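Local structure of major royal jelly protein 1 (Apis mellifera, 5YYL) at residues Ile76-Leu81 against Phe400-Ala405; Cys150-Leu155 against Gly183-Leu188; Leu327-Glu332 against Glu409-Thr414. The protein is the most abundant protein of royal jelly, probably has a nutritional role in the food of developing larvae, and binds the sterol 24-methylenecholesterol. All blocks are in the same frame, centred on the assembly; numbering follows the deposited sequence.

Contact 1: Ile76-Leu81 against Phe400-Ala405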
ATOM      1  N   ILE A  76      -7.068  13.734  25.403  1.00 29.90           N
ATOM      2  CA  ILE A  76      -7.425  15.134  25.568  1.00 28.87           C
ATOM      3  C   ILE A  76      -7.664  15.307  27.062  1.00 29.20           C
ATOM      4  O   ILE A  76      -8.607  14.734  27.591  1.00 28.64           O
ATOM      5  CB  ILE A  76      -8.739  15.487  24.820  1.00 27.99           C
ATOM      6  CG1 ILE A  76      -8.597  15.342  23.301  1.00 27.16           C
ATOM      7  CG2 ILE A  76      -9.215  16.892  25.175  1.00 27.78           C
ATOM      8  CD1 ILE A  76      -7.736  16.386  22.623  1.00 27.01           C
ATOM      9  N   PHE A  77      -6.825  16.088  27.742  1.00 29.17           N
ATOM     10  CA  PHE A  77      -6.992  16.339  29.181  1.00 27.40           C
ATOM     11  C   PHE A  77      -8.037  17.410  29.422  1.00 26.85           C
ATOM     12  O   PHE A  77      -8.174  18.319  28.631  1.00 28.07           O
ATOM     13  CB  PHE A  77      -5.664  16.684  29.839  1.00 26.80           C
ATOM     14  CG  PHE A  77      -4.691  15.545  29.815  1.00 28.47           C
ATOM     15  CD1 PHE A  77      -4.761  14.518  30.768  1.00 28.89           C
ATOM     16  CD2 PHE A  77      -3.731  15.451  28.816  1.00 29.40           C
ATOM     17  CE1 PHE A  77      -3.879  13.447  30.730  1.00 28.56           C
ATOM     18  CE2 PHE A  77      -2.827  14.387  28.786  1.00 29.37           C
ATOM     19  CZ  PHE A  77      -2.903  13.386  29.749  1.00 29.54           C
ATOM     20  N   VAL A  78      -8.814  17.263  30.483  1.00 26.03           N
ATOM     21  CA  VAL A  78      -9.793  18.270  30.893  1.00 25.46           C
ATOM     22  C   VAL A  78      -9.726  18.353  32.403  1.00 25.64           C
ATOM     23  O   VAL A  78      -9.947  17.346  33.067  1.00 27.97           O
ATOM     24  CB  VAL A  78     -11.224  17.890  30.473  1.00 25.09           C
ATOM     25  CG1 VAL A  78     -12.220  18.935  30.962  1.00 24.97           C
ATOM     26  CG2 VAL A  78     -11.314  17.734  28.953  1.00 25.24           C
ATOM     27  N   THR A  79      -9.387  19.524  32.944  1.00 25.09           N
ATOM     28  CA  THR A  79      -9.266  19.688  34.396  1.00 24.02           C
ATOM     29  C   THR A  79     -10.484  20.396  34.939  1.00 24.53           C
ATOM     30  O   THR A  79     -10.997  21.319  34.317  1.00 22.11           O
ATOM     31  CB  THR A  79      -8.014  20.444  34.852  1.00 22.51           C
ATOM     32  OG1 THR A  79      -8.157  21.841  34.581  1.00 21.87           O
ATOM     33  CG2 THR A  79      -6.787  19.899  34.209  1.00 22.42           C
ATOM     34  N   MET A  80     -10.936  19.949  36.104  1.00 27.71           N
ATOM     35  CA  MET A  80     -12.143  20.484  36.703  1.00 31.25           C
ATOM     36  C   MET A  80     -11.814  21.196  38.022  1.00 34.06           C
ATOM     37  O   MET A  80     -11.030  20.683  38.861  1.00 31.18           O
ATOM     38  CB  MET A  80     -13.162  19.371  36.924  1.00 32.06           C
ATOM     39  CG  MET A  80     -14.600  19.822  36.713  1.00 33.52           C
ATOM     40  SD  MET A  80     -15.142  20.079  35.006  1.00 37.48           S
ATOM     41  CE  MET A  80     -14.238  18.788  34.144  1.00 34.68           C
ATOM     42  N   LEU A  81     -12.395  22.393  38.170  1.00 36.20           N
ATOM     43  CA  LEU A  81     -12.317  23.147  39.421  1.00 36.92           C
ATOM     44  C   LEU A  81     -13.024  22.331  40.485  1.00 38.39           C
ATOM     45  O   LEU A  81     -14.195  21.967  40.311  1.00 37.08           O
ATOM     46  CB  LEU A  81     -13.009  24.510  39.310  1.00 35.55           C
ATOM     47  CG  LEU A  81     -12.355  25.583  38.441  1.00 33.86           C
ATOM     48  CD1 LEU A  81     -13.223  26.822  38.387  1.00 32.85           C
ATOM     49  CD2 LEU A  81     -10.963  25.888  38.952  1.00 34.30           C
ATOM     50  N   PHE A 400     -19.868  24.189  27.469  1.00 31.54           N
ATOM     51  CA  PHE A 400     -18.440  24.037  27.468  1.00 30.99           C
ATOM     52  C   PHE A 400     -18.010  23.444  26.142  1.00 31.11           C
ATOM     53  O   PHE A 400     -18.551  22.428  25.710  1.00 34.90           O
ATOM     54  CB  PHE A 400     -18.047  23.124  28.633  1.00 32.85           C
ATOM     55  CG  PHE A 400     -18.757  23.456  29.917  1.00 34.49           C
ATOM     56  CD1 PHE A 400     -18.361  24.535  30.680  1.00 34.42           C
ATOM     57  CD2 PHE A 400     -19.840  22.701  30.346  1.00 35.54           C
ATOM     58  CE1 PHE A 400     -19.029  24.857  31.851  1.00 36.27           C
ATOM     59  CE2 PHE A 400     -20.508  23.017  31.527  1.00 35.52           C
ATOM     60  CZ  PHE A 400     -20.093  24.087  32.286  1.00 35.37           C
ATOM     61  N   ARG A 401     -17.031  24.078  25.495  1.00 30.62           N
ATOM     62  CA  ARG A 401     -16.616  23.719  24.138  1.00 28.74           C
ATOM     63  C   ARG A 401     -15.114  23.651  24.015  1.00 26.49           C
ATOM     64  O   ARG A 401     -14.422  24.519  24.507  1.00 25.91           O
ATOM     65  CB  ARG A 401     -17.120  24.771  23.165  1.00 30.18           C
ATOM     66  CG  ARG A 401     -18.627  24.959  23.154  1.00 30.52           C
ATOM     67  CD  ARG A 401     -19.008  25.905  22.039  1.00 31.51           C
ATOM     68  NE  ARG A 401     -20.444  25.949  21.807  1.00 32.53           N
ATOM     69  CZ  ARG A 401     -21.328  26.551  22.594  1.00 32.51           C
ATOM     70  NH1 ARG A 401     -20.951  27.167  23.721  1.00 32.62           N
ATOM     71  NH2 ARG A 401     -22.614  26.519  22.254  1.00 32.96           N
ATOM     72  N   ILE A 402     -14.608  22.617  23.356  1.00 25.90           N
ATOM     73  CA  ILE A 402     -13.220  22.606  22.907  1.00 25.85           C
ATOM     74  C   ILE A 402     -13.253  22.828  21.401  1.00 25.82           C
ATOM     75  O   ILE A 402     -13.689  21.963  20.661  1.00 25.32           O
ATOM     76  CB  ILE A 402     -12.508  21.287  23.226  1.00 25.15           C
ATOM     77  CG1 ILE A 402     -12.403  21.107  24.747  1.00 23.81           C
ATOM     78  CG2 ILE A 402     -11.134  21.263  22.557  1.00 25.27           C
ATOM     79  CD1 ILE A 402     -11.804  19.776  25.190  1.00 23.32           C
ATOM     80  N   MET A 403     -12.820  24.000  20.965  1.00 26.79           N
ATOM     81  CA  MET A 403     -12.719  24.306  19.553  1.00 28.45           C
ATOM     82  C   MET A 403     -11.268  24.140  19.116  1.00 27.09           C
ATOM     83  O   MET A 403     -10.379  23.908  19.937  1.00 26.35           O
ATOM     84  CB  MET A 403     -13.213  25.708  19.269  1.00 31.05           C
ATOM     85  CG  MET A 403     -14.679  25.893  19.616  1.00 34.14           C
ATOM     86  SD  MET A 403     -15.096  27.641  19.704  1.00 38.10           S
ATOM     87  CE  MET A 403     -15.016  27.795  21.479  1.00 38.11           C
ATOM     88  N   ASN A 404     -11.056  24.168  17.803  1.00 25.03           N
ATOM     89  CA  ASN A 404      -9.711  24.102  17.251  1.00 24.11           C
ATOM     90  C   ASN A 404      -9.660  24.698  15.868  1.00 22.95           C
ATOM     91  O   ASN A 404     -10.693  25.006  15.284  1.00 23.11           O
ATOM     92  CB  ASN A 404      -9.116  22.666  17.290  1.00 24.78           C
ATOM     93  CG  ASN A 404      -9.817  21.697  16.356  1.00 25.12           C
ATOM     94  OD1 ASN A 404     -10.963  21.928  15.922  1.00 27.59           O
ATOM     95  ND2 ASN A 404      -9.128  20.598  16.024  1.00 22.97           N
ATOM     96  N   ALA A 405      -8.442  24.912  15.380  1.00 22.01           N
ATOM     97  CA  ALA A 405      -8.213  25.514  14.067  1.00 21.10           C
ATOM     98  C   ALA A 405      -6.745  25.471  13.727  1.00 21.37           C
ATOM     99  O   ALA A 405      -5.884  25.388  14.615  1.00 21.57           O
ATOM    100  CB  ALA A 405      -8.692  26.943  14.044  1.00 21.03           C
TER
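Ile76 is the first residue of its strand segment to meet Ile402, and it does so through its branch methyl: CG2 of Ile76 lies 3.9 Å from CD1 of Ile402. The two side chains run past one another in opposite directions, so the touch is between methyls rather than along their lengths. Phe77 projects away from the contact and sets its ring edge-to-face with that of Tyr107. Val78 points back toward Ile402, and its CG2 stands 4.3 Å from the same CD1. Within this pair of methyls, CG2 of Ile76 and CG2 of Val78 are 4.4 Å apart, so CD1 of Ile402 completes a compact triangle with them. An extended second torsion in Ile402 (chi2 176°) pushes CD1 outward, away from its own backbone, and this methyl together with the Val78 side chain bridges the 9.7 Å between CA of Val78 and CA of Ile402. No hydrogen bond crosses, and only 81 Å² is buried: this is apolar packing between separate sheets. Strand 75-81 lies between strands 65-72 and 90-94, whereas strand 400-406 pairs with 33-37 and 373-383; Ile402 also touches Ile69 and Trp37, one residue from each sheet.

Contact 2: Cys150-Leu155 against Gly183-Leu188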
ATOM      1  N   CYS A 150      -5.856  21.917  51.264  1.00 61.08           N
ATOM      2  CA  CYS A 150      -4.488  21.390  51.318  1.00 60.81           C
ATOM      3  C   CYS A 150      -3.532  22.413  50.719  1.00 57.27           C
ATOM      4  O   CYS A 150      -3.967  23.378  50.059  1.00 55.57           O
ATOM      5  CB  CYS A 150      -4.372  20.081  50.533  1.00 67.90           C
ATOM      6  SG  CYS A 150      -5.448  18.709  51.033  1.00 78.59           S
ATOM      7  N   SER A 151      -2.237  22.201  50.954  1.00 53.73           N
ATOM      8  CA  SER A 151      -1.199  23.064  50.389  1.00 51.47           C
ATOM      9  C   SER A 151      -1.076  22.801  48.870  1.00 48.42           C
ATOM     10  O   SER A 151      -1.226  21.657  48.441  1.00 46.17           O
ATOM     11  CB  SER A 151       0.146  22.825  51.092  1.00 49.18           C
ATOM     12  N   PRO A 152      -0.848  23.857  48.054  1.00 47.30           N
ATOM     13  CA  PRO A 152      -0.618  23.657  46.612  1.00 46.13           C
ATOM     14  C   PRO A 152       0.615  22.809  46.291  1.00 44.07           C
ATOM     15  O   PRO A 152       1.562  22.763  47.091  1.00 43.39           O
ATOM     16  CB  PRO A 152      -0.397  25.082  46.069  1.00 46.48           C
ATOM     17  CG  PRO A 152      -0.435  25.996  47.230  1.00 47.84           C
ATOM     18  CD  PRO A 152      -1.077  25.281  48.369  1.00 49.35           C
ATOM     19  N   LYS A 153       0.593  22.169  45.123  1.00 43.49           N
ATOM     20  CA  LYS A 153       1.727  21.370  44.652  1.00 43.07           C
ATOM     21  C   LYS A 153       1.822  21.260  43.124  1.00 40.23           C
ATOM     22  O   LYS A 153       0.860  21.498  42.399  1.00 38.06           O
ATOM     23  CB  LYS A 153       1.704  19.970  45.279  1.00 42.93           C
ATOM     24  CG  LYS A 153       0.382  19.229  45.220  1.00 42.46           C
ATOM     25  CD  LYS A 153       0.575  17.837  45.787  1.00 42.90           C
ATOM     26  CE  LYS A 153      -0.639  16.960  45.593  1.00 44.95           C
ATOM     27  NZ  LYS A 153      -1.709  17.271  46.578  1.00 46.87           N
ATOM     28  N   LEU A 154       3.019  20.916  42.667  1.00 38.42           N
ATOM     29  CA  LEU A 154       3.354  20.782  41.264  1.00 38.79           C
ATOM     30  C   LEU A 154       3.722  19.317  40.988  1.00 38.42           C
ATOM     31  O   LEU A 154       4.784  18.854  41.399  1.00 38.05           O
ATOM     32  CB  LEU A 154       4.531  21.711  40.939  1.00 41.09           C
ATOM     33  CG  LEU A 154       4.865  22.086  39.492  1.00 44.38           C
ATOM     34  CD1 LEU A 154       3.714  22.861  38.855  1.00 46.03           C
ATOM     35  CD2 LEU A 154       6.154  22.906  39.460  1.00 43.97           C
ATOM     36  N   LEU A 155       2.838  18.595  40.302  1.00 36.91           N
ATOM     37  CA  LEU A 155       3.086  17.203  39.915  1.00 36.05           C
ATOM     38  C   LEU A 155       3.644  17.097  38.498  1.00 34.00           C
ATOM     39  O   LEU A 155       3.472  17.991  37.694  1.00 31.06           O
ATOM     40  CB  LEU A 155       1.816  16.377  40.010  1.00 36.69           C
ATOM     41  CG  LEU A 155       1.127  16.437  41.371  1.00 37.79           C
ATOM     42  CD1 LEU A 155      -0.015  17.454  41.383  1.00 38.16           C
ATOM     43  CD2 LEU A 155       0.609  15.049  41.726  1.00 39.38           C
ATOM     44  N   GLY A 183      -3.990  33.836  48.329  1.00 42.43           N
ATOM     45  CA  GLY A 183      -3.372  33.113  47.219  1.00 41.25           C
ATOM     46  C   GLY A 183      -4.333  32.298  46.363  1.00 40.82           C
ATOM     47  O   GLY A 183      -5.220  31.590  46.893  1.00 41.71           O
ATOM     48  N   ARG A 184      -4.162  32.402  45.040  1.00 37.30           N
ATOM     49  CA  ARG A 184      -4.835  31.512  44.084  1.00 35.92           C
ATOM     50  C   ARG A 184      -3.990  31.285  42.832  1.00 33.69           C
ATOM     51  O   ARG A 184      -4.011  32.092  41.911  1.00 32.26           O
ATOM     52  CB  ARG A 184      -6.215  32.044  43.706  1.00 35.67           C
ATOM     53  CG  ARG A 184      -7.006  31.068  42.842  1.00 35.71           C
ATOM     54  CD  ARG A 184      -8.499  31.252  42.971  1.00 36.57           C
ATOM     55  NE  ARG A 184      -9.011  32.369  42.177  1.00 38.96           N
ATOM     56  CZ  ARG A 184     -10.052  33.137  42.507  1.00 43.96           C
ATOM     57  NH1 ARG A 184     -10.722  32.950  43.651  1.00 46.03           N
ATOM     58  NH2 ARG A 184     -10.413  34.120  41.679  1.00 46.86           N
ATOM     59  N   LEU A 185      -3.298  30.147  42.802  1.00 32.77           N
ATOM     60  CA  LEU A 185      -2.407  29.786  41.705  1.00 31.86           C
ATOM     61  C   LEU A 185      -3.219  29.371  40.462  1.00 31.62           C
ATOM     62  O   LEU A 185      -3.797  28.278  40.411  1.00 35.04           O
ATOM     63  CB  LEU A 185      -1.458  28.671  42.179  1.00 31.27           C
ATOM     64  CG  LEU A 185      -0.696  28.955  43.498  1.00 30.95           C
ATOM     65  CD1 LEU A 185       0.449  27.991  43.729  1.00 30.45           C
ATOM     66  CD2 LEU A 185      -0.155  30.375  43.544  1.00 31.81           C
ATOM     67  N   SER A 186      -3.272  30.255  39.473  1.00 29.54           N
ATOM     68  CA  SER A 186      -4.255  30.201  38.373  1.00 28.96           C
ATOM     69  C   SER A 186      -3.687  30.133  36.938  1.00 28.83           C
ATOM     70  O   SER A 186      -4.437  30.313  35.983  1.00 31.96           O
ATOM     71  CB  SER A 186      -5.055  31.495  38.462  1.00 29.36           C
ATOM     72  OG  SER A 186      -4.217  32.640  38.153  1.00 29.18           O
ATOM     73  N   SER A 187      -2.374  29.964  36.796  1.00 27.09           N
ATOM     74  CA  SER A 187      -1.714  30.030  35.486  1.00 27.80           C
ATOM     75  C   SER A 187      -0.347  29.353  35.549  1.00 28.05           C
ATOM     76  O   SER A 187       0.311  29.363  36.589  1.00 27.75           O
ATOM     77  CB  SER A 187      -1.572  31.487  35.012  1.00 27.52           C
ATOM     78  OG  SER A 187      -1.788  31.596  33.609  1.00 28.17           O
ATOM     79  N   LEU A 188       0.055  28.750  34.438  1.00 27.72           N
ATOM     80  CA  LEU A 188       1.211  27.862  34.419  1.00 28.04           C
ATOM     81  C   LEU A 188       1.875  27.898  33.055  1.00 28.31           C
ATOM     82  O   LEU A 188       1.205  27.983  32.015  1.00 30.93           O
ATOM     83  CB  LEU A 188       0.792  26.430  34.745  1.00 28.42           C
ATOM     84  CG  LEU A 188       1.818  25.295  34.709  1.00 28.09           C
ATOM     85  CD1 LEU A 188       2.799  25.449  35.857  1.00 27.98           C
ATOM     86  CD2 LEU A 188       1.090  23.956  34.758  1.00 27.71           C
TER
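Leu185, which packs against Pro152, has its backbone O hydrogen-bonded to Ser125 OG; across the contact itself, however, nothing polar is exchanged. The evidence for packing is instead two separate apolar touches. In the first, CD1 of Leu185 meets the CB-CG edge of the proline ring, 3.8 Å from CB of Pro152 and 4.1 Å from its CG, with the two side chains nearly at right angles. In the second, CD1 of Leu154 and CD1 of Leu188 come within 4.1 Å. Leu154 starts out alongside the opposing segment, but its CG is anti to the backbone N (chi1 -163°) and the tip closes on Leu188. The touching parts run 14° apart, yet the backbones diverge: CA of Pro152 and CA of Leu185 are 8.1 Å apart, CA of Leu154 and CA of Leu188 10.1 Å, and two leucine side chains bridge the wider end. Leu154 and Leu188 both also touch Val203 of strand 201-207. Thus strand 153-158, with Pro152 just ahead of it, held between 134-139 and 163-169 in one antiparallel sheet, packs on 185-192, an outermost strand of the next sheet, which in turn reaches strand 253-258 through Ser186 and Ser187.

Contact 3: Leu327-Glu332 against Glu409-Thr414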
ATOM      1  N   LEU A 327     -11.320  36.213  19.874  1.00 24.16           N
ATOM      2  CA  LEU A 327      -9.941  35.781  19.947  1.00 23.60           C
ATOM      3  C   LEU A 327      -9.142  36.789  19.155  1.00 21.87           C
ATOM      4  O   LEU A 327      -9.499  37.115  18.034  1.00 21.18           O
ATOM      5  CB  LEU A 327      -9.810  34.379  19.349  1.00 24.24           C
ATOM      6  CG  LEU A 327      -8.406  33.767  19.203  1.00 24.31           C
ATOM      7  CD1 LEU A 327      -7.643  33.808  20.518  1.00 24.45           C
ATOM      8  CD2 LEU A 327      -8.519  32.362  18.636  1.00 24.83           C
ATOM      9  N   GLY A 328      -8.077  37.291  19.748  1.00 21.85           N
ATOM     10  CA  GLY A 328      -7.200  38.261  19.106  1.00 23.86           C
ATOM     11  C   GLY A 328      -5.824  37.683  18.921  1.00 24.91           C
ATOM     12  O   GLY A 328      -5.469  36.696  19.570  1.00 24.46           O
ATOM     13  N   CYS A 329      -5.050  38.294  18.034  1.00 25.95           N
ATOM     14  CA  CYS A 329      -3.668  37.884  17.845  1.00 28.21           C
ATOM     15  C   CYS A 329      -2.732  39.065  17.701  1.00 27.34           C
ATOM     16  O   CYS A 329      -3.168  40.189  17.511  1.00 28.24           O
ATOM     17  CB  CYS A 329      -3.528  36.947  16.634  1.00 29.80           C
ATOM     18  SG  CYS A 329      -4.125  37.656  15.088  1.00 33.69           S
ATOM     19  N   TRP A 330      -1.442  38.767  17.786  1.00 27.01           N
ATOM     20  CA  TRP A 330      -0.380  39.742  17.610  1.00 26.60           C
ATOM     21  C   TRP A 330       0.921  39.001  17.334  1.00 26.88           C
ATOM     22  O   TRP A 330       1.286  38.123  18.100  1.00 25.90           O
ATOM     23  CB  TRP A 330      -0.234  40.604  18.852  1.00 25.50           C
ATOM     24  CG  TRP A 330       0.995  41.428  18.840  1.00 25.18           C
ATOM     25  CD1 TRP A 330       1.210  42.538  18.108  1.00 25.43           C
ATOM     26  CD2 TRP A 330       2.189  41.213  19.604  1.00 24.63           C
ATOM     27  NE1 TRP A 330       2.470  43.046  18.358  1.00 25.42           N
ATOM     28  CE2 TRP A 330       3.092  42.246  19.270  1.00 24.39           C
ATOM     29  CE3 TRP A 330       2.588  40.245  20.529  1.00 24.73           C
ATOM     30  CZ2 TRP A 330       4.369  42.331  19.818  1.00 24.42           C
ATOM     31  CZ3 TRP A 330       3.868  40.339  21.084  1.00 24.13           C
ATOM     32  CH2 TRP A 330       4.734  41.376  20.728  1.00 24.52           C
ATOM     33  N   ASN A 331       1.612  39.365  16.253  1.00 28.60           N
ATOM     34  CA  ASN A 331       2.884  38.749  15.884  1.00 29.29           C
ATOM     35  C   ASN A 331       4.026  39.428  16.648  1.00 31.23           C
ATOM     36  O   ASN A 331       4.083  40.656  16.734  1.00 32.68           O
ATOM     37  CB  ASN A 331       3.126  38.856  14.383  1.00 29.43           C
ATOM     38  CG  ASN A 331       4.170  37.866  13.887  1.00 29.76           C
ATOM     39  OD1 ASN A 331       5.314  37.845  14.370  1.00 27.96           O
ATOM     40  ND2 ASN A 331       3.783  37.042  12.880  1.00 30.20           N
ATOM     41  N   GLU A 332       4.928  38.616  17.205  1.00 32.16           N
ATOM     42  CA  GLU A 332       6.056  39.131  17.974  1.00 34.89           C
ATOM     43  C   GLU A 332       7.091  39.832  17.106  1.00 38.67           C
ATOM     44  O   GLU A 332       7.846  40.680  17.615  1.00 36.74           O
ATOM     45  CB  GLU A 332       6.762  38.011  18.722  1.00 36.16           C
ATOM     46  CG  GLU A 332       5.996  37.427  19.892  1.00 35.38           C
ATOM     47  CD  GLU A 332       6.823  36.405  20.633  1.00 33.97           C
ATOM     48  OE1 GLU A 332       6.994  35.275  20.098  1.00 35.06           O
ATOM     49  OE2 GLU A 332       7.337  36.738  21.719  1.00 29.39           O
ATOM     50  N   GLU A 409      -3.988  29.133   8.758  1.00 31.67           N
ATOM     51  CA  GLU A 409      -5.296  29.458   8.152  1.00 33.44           C
ATOM     52  C   GLU A 409      -6.054  30.594   8.885  1.00 31.85           C
ATOM     53  O   GLU A 409      -6.826  31.336   8.280  1.00 33.27           O
ATOM     54  CB  GLU A 409      -6.183  28.200   8.067  1.00 37.24           C
ATOM     55  CG  GLU A 409      -7.214  28.210   6.939  1.00 43.45           C
ATOM     56  CD  GLU A 409      -7.905  26.853   6.671  1.00 50.61           C
ATOM     57  OE1 GLU A 409      -9.109  26.864   6.294  1.00 57.16           O
ATOM     58  OE2 GLU A 409      -7.271  25.774   6.805  1.00 51.24           O
ATOM     59  N   LEU A 410      -5.832  30.732  10.186  1.00 28.77           N
ATOM     60  CA  LEU A 410      -6.555  31.703  11.013  1.00 27.08           C
ATOM     61  C   LEU A 410      -6.017  33.118  10.772  1.00 25.64           C
ATOM     62  O   LEU A 410      -6.781  34.072  10.708  1.00 29.13           O
ATOM     63  CB  LEU A 410      -6.419  31.281  12.491  1.00 28.02           C
ATOM     64  CG  LEU A 410      -7.378  31.667  13.619  1.00 28.19           C
ATOM     65  CD1 LEU A 410      -8.836  31.562  13.228  1.00 28.25           C
ATOM     66  CD2 LEU A 410      -7.104  30.799  14.834  1.00 27.87           C
ATOM     67  N   ILE A 411      -4.710  33.232  10.592  1.00 23.93           N
ATOM     68  CA  ILE A 411      -4.022  34.513  10.475  1.00 24.16           C
ATOM     69  C   ILE A 411      -3.607  34.912   9.042  1.00 24.44           C
ATOM     70  O   ILE A 411      -3.184  36.044   8.834  1.00 22.76           O
ATOM     71  CB  ILE A 411      -2.763  34.563  11.369  1.00 24.09           C
ATOM     72  CG1 ILE A 411      -1.674  33.589  10.866  1.00 24.89           C
ATOM     73  CG2 ILE A 411      -3.140  34.298  12.809  1.00 24.44           C
ATOM     74  CD1 ILE A 411      -0.501  33.415  11.811  1.00 24.71           C
ATOM     75  N   LEU A 412      -3.744  34.005   8.073  1.00 24.61           N
ATOM     76  CA  LEU A 412      -3.335  34.247   6.685  1.00 25.14           C
ATOM     77  C   LEU A 412      -3.987  35.497   6.129  1.00 24.74           C
ATOM     78  O   LEU A 412      -5.183  35.694   6.315  1.00 25.40           O
ATOM     79  CB  LEU A 412      -3.734  33.060   5.781  1.00 25.95           C
ATOM     80  CG  LEU A 412      -3.233  33.095   4.324  1.00 25.10           C
ATOM     81  CD1 LEU A 412      -1.715  32.986   4.262  1.00 25.08           C
ATOM     82  CD2 LEU A 412      -3.888  31.968   3.546  1.00 24.59           C
ATOM     83  N   ASN A 413      -3.202  36.310   5.419  1.00 24.57           N
ATOM     84  CA  ASN A 413      -3.644  37.614   4.898  1.00 24.45           C
ATOM     85  C   ASN A 413      -4.170  38.559   6.009  1.00 24.81           C
ATOM     86  O   ASN A 413      -5.191  39.251   5.818  1.00 25.27           O
ATOM     87  CB  ASN A 413      -4.729  37.440   3.804  1.00 23.59           C
ATOM     88  CG  ASN A 413      -4.337  36.448   2.719  1.00 23.01           C
ATOM     89  OD1 ASN A 413      -3.178  36.325   2.375  1.00 23.17           O
ATOM     90  ND2 ASN A 413      -5.321  35.744   2.168  1.00 23.24           N
ATOM     91  N   THR A 414      -3.519  38.541   7.173  1.00 24.77           N
ATOM     92  CA  THR A 414      -3.820  39.483   8.262  1.00 26.64           C
ATOM     93  C   THR A 414      -2.507  39.957   8.843  1.00 27.51           C
ATOM     94  O   THR A 414      -1.475  39.326   8.619  1.00 26.12           O
ATOM     95  CB  THR A 414      -4.688  38.883   9.416  1.00 26.85           C
ATOM     96  OG1 THR A 414      -3.887  38.069  10.279  1.00 27.22           O
ATOM     97  CG2 THR A 414      -5.866  38.055   8.884  1.00 26.85           C
TER
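Ile411 touches Cys329 through one of its two branches, as following its side chain outward makes clear. CB is set back from the opposing strand, 5.0 Å from SG of Cys329. From it CG2 extends toward the strand and comes to 4.2 Å from SG, the nearest approach of this pair. CG1 takes the other course: placed between the backbone N and the carbonyl carbon (chi1 68°), it lies 6.4 Å from that sulfur, and CD1 at the tip comes no nearer, at 6.5 Å. The CG1 branch therefore adds little to this touch, although the side chain as a whole also packs on Val316 and Phe318 of the adjoining strand 316-321. One residue earlier, Leu410 makes the second touch, CD2 to CD2 with Leu327 at 4.3 Å.

The helix ends at Ile411, where a type II beta turn runs to Thr414, with Asn413 at positive phi as its third residue. Across the turn, the hydroxyl of Thr414 donates through OG1 to O of Ile411 over 2.6 Å; the C=O...OG1 angle is 122°, and the donor is tilted 23° from the carbonyl plane. Cys329 is disulfide-bonded to Cys416, and Asn331 ND2 hydrogen-bonds to Cys416 O, so the chain following the turn is tied to the same strand. Away from the strand, Asn413 ND2 bonds to O of Glu409 and O of Leu412 of the second subunit, and the reverse bonds are made too. The arrangement is a helix-on-sheet packing: strand 326-331 belongs to a four-stranded antiparallel sheet of the kind that forms a propeller blade, and a short helix with its turn is secured on it by apolar contacts and a disulfide, beside a subunit interface.

How the contacts relate
Contacts 1 and 2 both join sheets of what is consistent with the beta-propeller fold of this family. Contact 1 brings the sheet of strand 75-81 against one containing strands from both chain ends, as a closing seam would; contact 2 joins two sheets consecutive in the chain. Their centres are 20 Å apart and their nearest atoms about 7 Å. The second segments of contacts 1 and 3 are consecutive, because strand 400-406 leads into helix 407-411, and CB of Ala405 lies 4.2 Å from CD2 of Leu410. Contacts 2 and 3 flank the chain's centre, 32 Å between centres. None includes the sterol-pocket residues, though Ile373 and Ile430 belong to strands of the sheet that holds strand 400-406.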